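Local structure of dihydroorotase (Saccharomyces cerevisiae S288C, 6L0A) at residues A102-N107 with N135-K140; F228-A233 with V273-Y278. The protein catalyses the reversible, zinc-dependent cyclisation of N-carbamoyl-L-aspartate to (S)-dihydroorotate, the third step of de novo pyrimidine biosynthesis. All blocks are in the same frame, centred on the assembly; numbering follows the deposited sequence.

Interaction 1: residues A102-N107 with N135-K140; sequences AGVTTN and NLHGEK. With ZN (zinc ion), chain L; LMR ((2S)-2-hydroxybutanedioic acid), chain M.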
# COMPACT_ATOMS: atom_id res chain seq x y z
N ALA C 102 -17.14 9.07 6.68
CA ALA C 102 -17.46 9.27 5.27
C ALA C 102 -16.24 9.12 4.38
O ALA C 102 -15.23 9.82 4.55
CB ALA C 102 -18.09 10.65 5.07
N GLY C 103 -16.33 8.20 3.42
CA GLY C 103 -15.35 8.05 2.37
C GLY C 103 -14.19 7.13 2.69
O GLY C 103 -13.39 6.84 1.80
N VAL C 104 -14.08 6.66 3.94
CA VAL C 104 -12.89 5.91 4.31
C VAL C 104 -12.92 4.47 3.78
O VAL C 104 -11.85 3.89 3.57
CB VAL C 104 -12.70 5.97 5.83
CG1 VAL C 104 -11.63 5.00 6.31
CG2 VAL C 104 -12.32 7.40 6.24
N THR C 105 -14.09 3.90 3.50
CA THR C 105 -14.11 2.49 3.14
C THR C 105 -15.37 2.18 2.32
O THR C 105 -16.08 3.08 1.86
CB THR C 105 -13.99 1.62 4.39
OG1 THR C 105 -13.79 0.26 4.01
CG2 THR C 105 -15.23 1.74 5.27
N THR C 106 -15.62 0.89 2.13
CA THR C 106 -16.72 0.43 1.28
C THR C 106 -18.07 0.97 1.73
O THR C 106 -18.44 0.84 2.90
CB THR C 106 -16.76 -1.10 1.27
OG1 THR C 106 -15.48 -1.61 0.92
CG2 THR C 106 -17.83 -1.61 0.31
N ASN C 107 -18.82 1.53 0.79
CA ASN C 107 -20.18 2.01 1.05
C ASN C 107 -20.24 2.91 2.28
O ASN C 107 -21.13 2.79 3.12
CB ASN C 107 -21.15 0.84 1.18
CG ASN C 107 -21.35 0.11 -0.12
OD1 ASN C 107 -20.99 0.62 -1.18
ND2 ASN C 107 -21.93 -1.10 -0.06
N ASN C 135 -20.59 0.78 17.46
CA ASN C 135 -19.44 0.22 16.75
C ASN C 135 -18.78 1.33 15.94
O ASN C 135 -19.44 1.96 15.12
CB ASN C 135 -19.86 -0.90 15.82
CG ASN C 135 -20.78 -1.90 16.49
OD1 ASN C 135 -22.00 -1.81 16.38
ND2 ASN C 135 -20.19 -2.89 17.14
N LEU C 136 -17.48 1.52 16.13
CA LEU C 136 -16.76 2.59 15.47
C LEU C 136 -15.75 2.00 14.49
O LEU C 136 -14.91 1.20 14.90
CB LEU C 136 -16.06 3.47 16.49
CG LEU C 136 -16.97 4.16 17.52
CD1 LEU C 136 -16.12 4.88 18.54
CD2 LEU C 136 -17.92 5.12 16.81
N HIS C 137 -15.84 2.39 13.23
CA HIS C 137 -14.70 2.29 12.32
C HIS C 137 -13.83 3.50 12.65
O HIS C 137 -14.09 4.61 12.18
CB HIS C 137 -15.13 2.29 10.86
CG HIS C 137 -13.99 2.10 9.91
ND1 HIS C 137 -13.92 1.04 9.03
CD2 HIS C 137 -12.86 2.83 9.72
CE1 HIS C 137 -12.80 1.13 8.32
NE2 HIS C 137 -12.14 2.21 8.72
N GLY C 138 -12.84 3.29 13.51
CA GLY C 138 -12.10 4.41 14.04
C GLY C 138 -10.97 4.92 13.16
O GLY C 138 -9.80 4.67 13.46
N GLU C 139 -11.30 5.63 12.08
CA GLU C 139 -10.31 6.28 11.24
C GLU C 139 -10.80 7.68 10.90
O GLU C 139 -11.96 7.85 10.52
CB GLU C 139 -10.08 5.51 9.94
CG GLU C 139 -9.30 4.21 10.08
CD GLU C 139 -8.84 3.69 8.74
OE1 GLU C 139 -9.61 2.98 8.07
OE2 GLU C 139 -7.69 4.00 8.36
N LYS C 140 -9.92 8.67 11.00
CA LYS C 140 -10.26 9.99 10.50
C LYS C 140 -10.04 10.03 8.98
O LYS C 140 -9.07 9.46 8.48
CB LYS C 140 -9.42 11.06 11.18
CG LYS C 140 -9.83 11.37 12.61
CD LYS C 140 -9.72 12.87 12.89
CE LYS C 140 -10.05 13.19 14.33
NZ LYS C 140 -11.32 12.52 14.71
ZN ZN L . -14.20 -1.30 8.77
C1 LMR M . -14.49 -2.17 5.99
O1A LMR M . -14.77 -2.78 7.06
O1B LMR M . -13.80 -1.14 6.10
C2 LMR M . -14.97 -2.65 4.60
O2 LMR M . -13.95 -3.00 3.68
C3 LMR M . -15.71 -3.94 4.72
C4 LMR M . -16.54 -3.88 3.46
O4A LMR M . -16.02 -3.96 2.29
O4B LMR M . -17.75 -3.73 3.67
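Val-104 and Glu-139 mark the nearest approach of the two backbones, 7.4 Å between CA atoms, where the irregular loop 102-107 faces the chain as it leaves the end of strand 133-136. Across that gap the contact is made mainly by side chains. One methyl of Val-104 does most of the touching: CG1, anti to the backbone N (chi1 170°), lies 3.4 Å from Glu-139 OE1 and also reaches His-137 NE2, so it packs beside the bond joining those two groups. That bond, His-137 NE2 to Glu-139 OE1, is 2.7 Å long and nearly straight at 168°. The carboxylate accepts it through its anti lone pair, almost in the imidazole plane, which fixes the turn of the ring while ND1 on its other side binds zinc. An inverse gamma turn centred on Gly-138 brings the two residues together.

Thr-105 sets its CG2 methyl obliquely against His-137, 3.9 Å from CE1, and sends OG1 to malate O1B in a 2.5 Å hydrogen bond; O1A of the same malate carboxylate coordinates the zinc. Thr-106 OG1 holds the far carboxylate, donating to malate O4A. His-180, whose ring meets His-137 edge-to-face, is a further zinc ligand. Behind the site, strand 133-136 runs parallel to strand 175-178, and helix 156-170 packs against Leu-136, Glu-139 and Lys-140.

Interaction 2: residues F228-A233 with V273-Y278; sequences FCKPVA and VCAGVY. With LMR ((2S)-2-hydroxybutanedioic acid), chain M.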
# COMPACT_ATOMS: atom_id res chain seq x y z
N PHE C 228 -5.56 -5.77 0.46
CA PHE C 228 -5.85 -4.38 0.82
C PHE C 228 -7.20 -4.32 1.52
O PHE C 228 -8.20 -4.78 0.97
CB PHE C 228 -5.86 -3.51 -0.44
CG PHE C 228 -6.36 -2.11 -0.24
CD1 PHE C 228 -5.66 -1.21 0.57
CD2 PHE C 228 -7.53 -1.67 -0.86
CE1 PHE C 228 -6.12 0.09 0.76
CE2 PHE C 228 -7.99 -0.35 -0.67
CZ PHE C 228 -7.29 0.52 0.14
N CYS C 229 -7.25 -3.74 2.72
CA CYS C 229 -8.51 -3.49 3.39
C CYS C 229 -8.37 -2.20 4.19
O CYS C 229 -7.29 -1.61 4.25
CB CYS C 229 -8.86 -4.66 4.31
SG CYS C 229 -7.52 -4.78 5.58
N LYS C 230 -9.45 -1.76 4.82
CA LYS C 230 -9.37 -0.63 5.73
C LYS C 230 -9.77 -1.09 7.14
O LYS C 230 -10.66 -1.93 7.27
CB LYS C 230 -10.29 0.53 5.27
CG LYS C 230 -9.98 1.09 3.86
CD LYS C 230 -8.56 1.63 3.75
CE LYS C 230 -8.39 2.91 4.53
NZ LYS C 230 -8.96 4.13 3.79
N PRO C 231 -9.07 -0.63 8.19
CA PRO C 231 -7.82 0.13 8.12
C PRO C 231 -6.74 -0.76 7.53
O PRO C 231 -6.83 -2.00 7.64
CB PRO C 231 -7.52 0.51 9.57
CG PRO C 231 -8.74 0.07 10.39
CD PRO C 231 -9.40 -1.00 9.58
N VAL C 232 -5.77 -0.15 6.85
CA VAL C 232 -4.73 -0.94 6.20
C VAL C 232 -3.88 -1.63 7.26
O VAL C 232 -3.73 -1.13 8.38
CB VAL C 232 -3.86 -0.07 5.28
CG1 VAL C 232 -4.73 0.66 4.23
CG2 VAL C 232 -3.03 0.92 6.09
N ALA C 233 -3.32 -2.78 6.90
CA ALA C 233 -2.32 -3.41 7.75
C ALA C 233 -1.06 -2.55 7.78
O ALA C 233 -0.65 -1.99 6.75
CB ALA C 233 -1.99 -4.82 7.23
N VAL C 273 -9.39 0.00 -6.20
CA VAL C 273 -9.49 -1.35 -5.66
C VAL C 273 -10.39 -1.33 -4.43
O VAL C 273 -10.18 -0.53 -3.51
CB VAL C 273 -8.10 -1.89 -5.32
CG1 VAL C 273 -8.19 -3.14 -4.44
CG2 VAL C 273 -7.31 -2.19 -6.59
N CYS C 274 -11.40 -2.21 -4.40
CA CYS C 274 -12.27 -2.30 -3.23
C CYS C 274 -11.50 -2.78 -2.01
O CYS C 274 -10.68 -3.70 -2.10
CB CYS C 274 -13.42 -3.26 -3.50
SG CYS C 274 -14.52 -2.66 -4.76
N ALA C 275 -11.77 -2.16 -0.86
CA ALA C 275 -11.12 -2.56 0.38
C ALA C 275 -11.86 -3.74 1.01
O ALA C 275 -13.09 -3.72 1.12
CB ALA C 275 -11.10 -1.39 1.36
N GLY C 276 -11.10 -4.75 1.44
CA GLY C 276 -11.68 -5.86 2.17
C GLY C 276 -11.02 -7.19 1.92
O GLY C 276 -10.65 -7.53 0.79
N VAL C 277 -10.88 -7.97 2.99
CA VAL C 277 -10.33 -9.32 2.95
C VAL C 277 -11.46 -10.28 3.27
O VAL C 277 -12.25 -10.03 4.19
CB VAL C 277 -9.17 -9.46 3.95
CG1 VAL C 277 -8.74 -10.94 4.10
CG2 VAL C 277 -7.97 -8.57 3.53
N TYR C 278 -11.54 -11.39 2.52
CA TYR C 278 -12.57 -12.40 2.73
C TYR C 278 -12.01 -13.54 3.57
O TYR C 278 -11.22 -14.35 3.08
CB TYR C 278 -13.11 -12.94 1.41
CG TYR C 278 -14.08 -14.07 1.67
CD1 TYR C 278 -15.36 -13.80 2.14
CD2 TYR C 278 -13.70 -15.40 1.52
CE1 TYR C 278 -16.26 -14.84 2.42
CE2 TYR C 278 -14.60 -16.45 1.81
CZ TYR C 278 -15.87 -16.15 2.26
OH TYR C 278 -16.76 -17.18 2.55
C1 LMR M . -14.49 -2.17 5.99
O1A LMR M . -14.77 -2.78 7.06
O1B LMR M . -13.80 -1.14 6.10
C2 LMR M . -14.97 -2.65 4.60
O2 LMR M . -13.95 -3.00 3.68
C3 LMR M . -15.71 -3.94 4.72
C4 LMR M . -16.54 -3.88 3.46
O4A LMR M . -16.02 -3.96 2.29
O4B LMR M . -17.75 -3.73 3.67
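The ring of Phe-228 turns its edge to the backbone of 273-278: the carbonyl oxygens of Val-273 and Cys-274 lie near the ring plane, the first 3.6 Å from CE2. Ala-275 CB approaches the same ring obliquely, 3.9 Å from CE2, and Val-273 CG1 meets CD2. CG anti to the backbone N (chi1 171°) carries the ring to this edge contact, beside the residue's own carbonyl. That carbonyl accepts the hydrogen bond between the segments, Gly-276 N to Phe-228 O, 2.9 Å and essentially straight at 177°, in the carbonyl plane and on a lone pair. Without the ring, an alanine here would probably open a gap beside Val-273 CG1 and Ala-275 CB.

Beyond the bond, Cys-229 CB packs on Val-277 CG2, and Lys-230 CG touches Ala-275 CB at 3.7 Å. The lysine chain then bends away, and its NZ is hydrogen-bonded to Val-104 O. Gly-276 has a positive phi of 147°, where a side chain would jam against the preceding carbonyl oxygen. Ala-275 O lies 2.8 Å from the malate hydroxyl O2 and accepts a hydrogen bond from His-262. Gly-223 of the second subunit packs on Phe-228 and its Pro-225 on Val-273. Two irregular loops thus join to form part of the malate pocket in this metallo-dependent hydrolase of the TIM-barrel clan.

How the interactions relate
Following the chain from the N terminus, loop 102-107 comes after helix 82-90; the chain then passes through helix 121-130 and returns on strand 133-136, where interaction 1 closes a loop of 27 intervening residues. Interaction 2 opens only later, after helix 218-221, and closes across 39 residues that include helix 236-246 and strand 253-255. The contacts are therefore in series, neither nested nor crossed. Their centres are 12 Å apart and they meet directly: besides the Lys-230 link to loop 102-107, Glu-139 OE1 packs against Pro-231 CA. Both touch malate: the loops after strands 133-136 and 253-255, with loops 102-107 and 228-233, gather round one ligand.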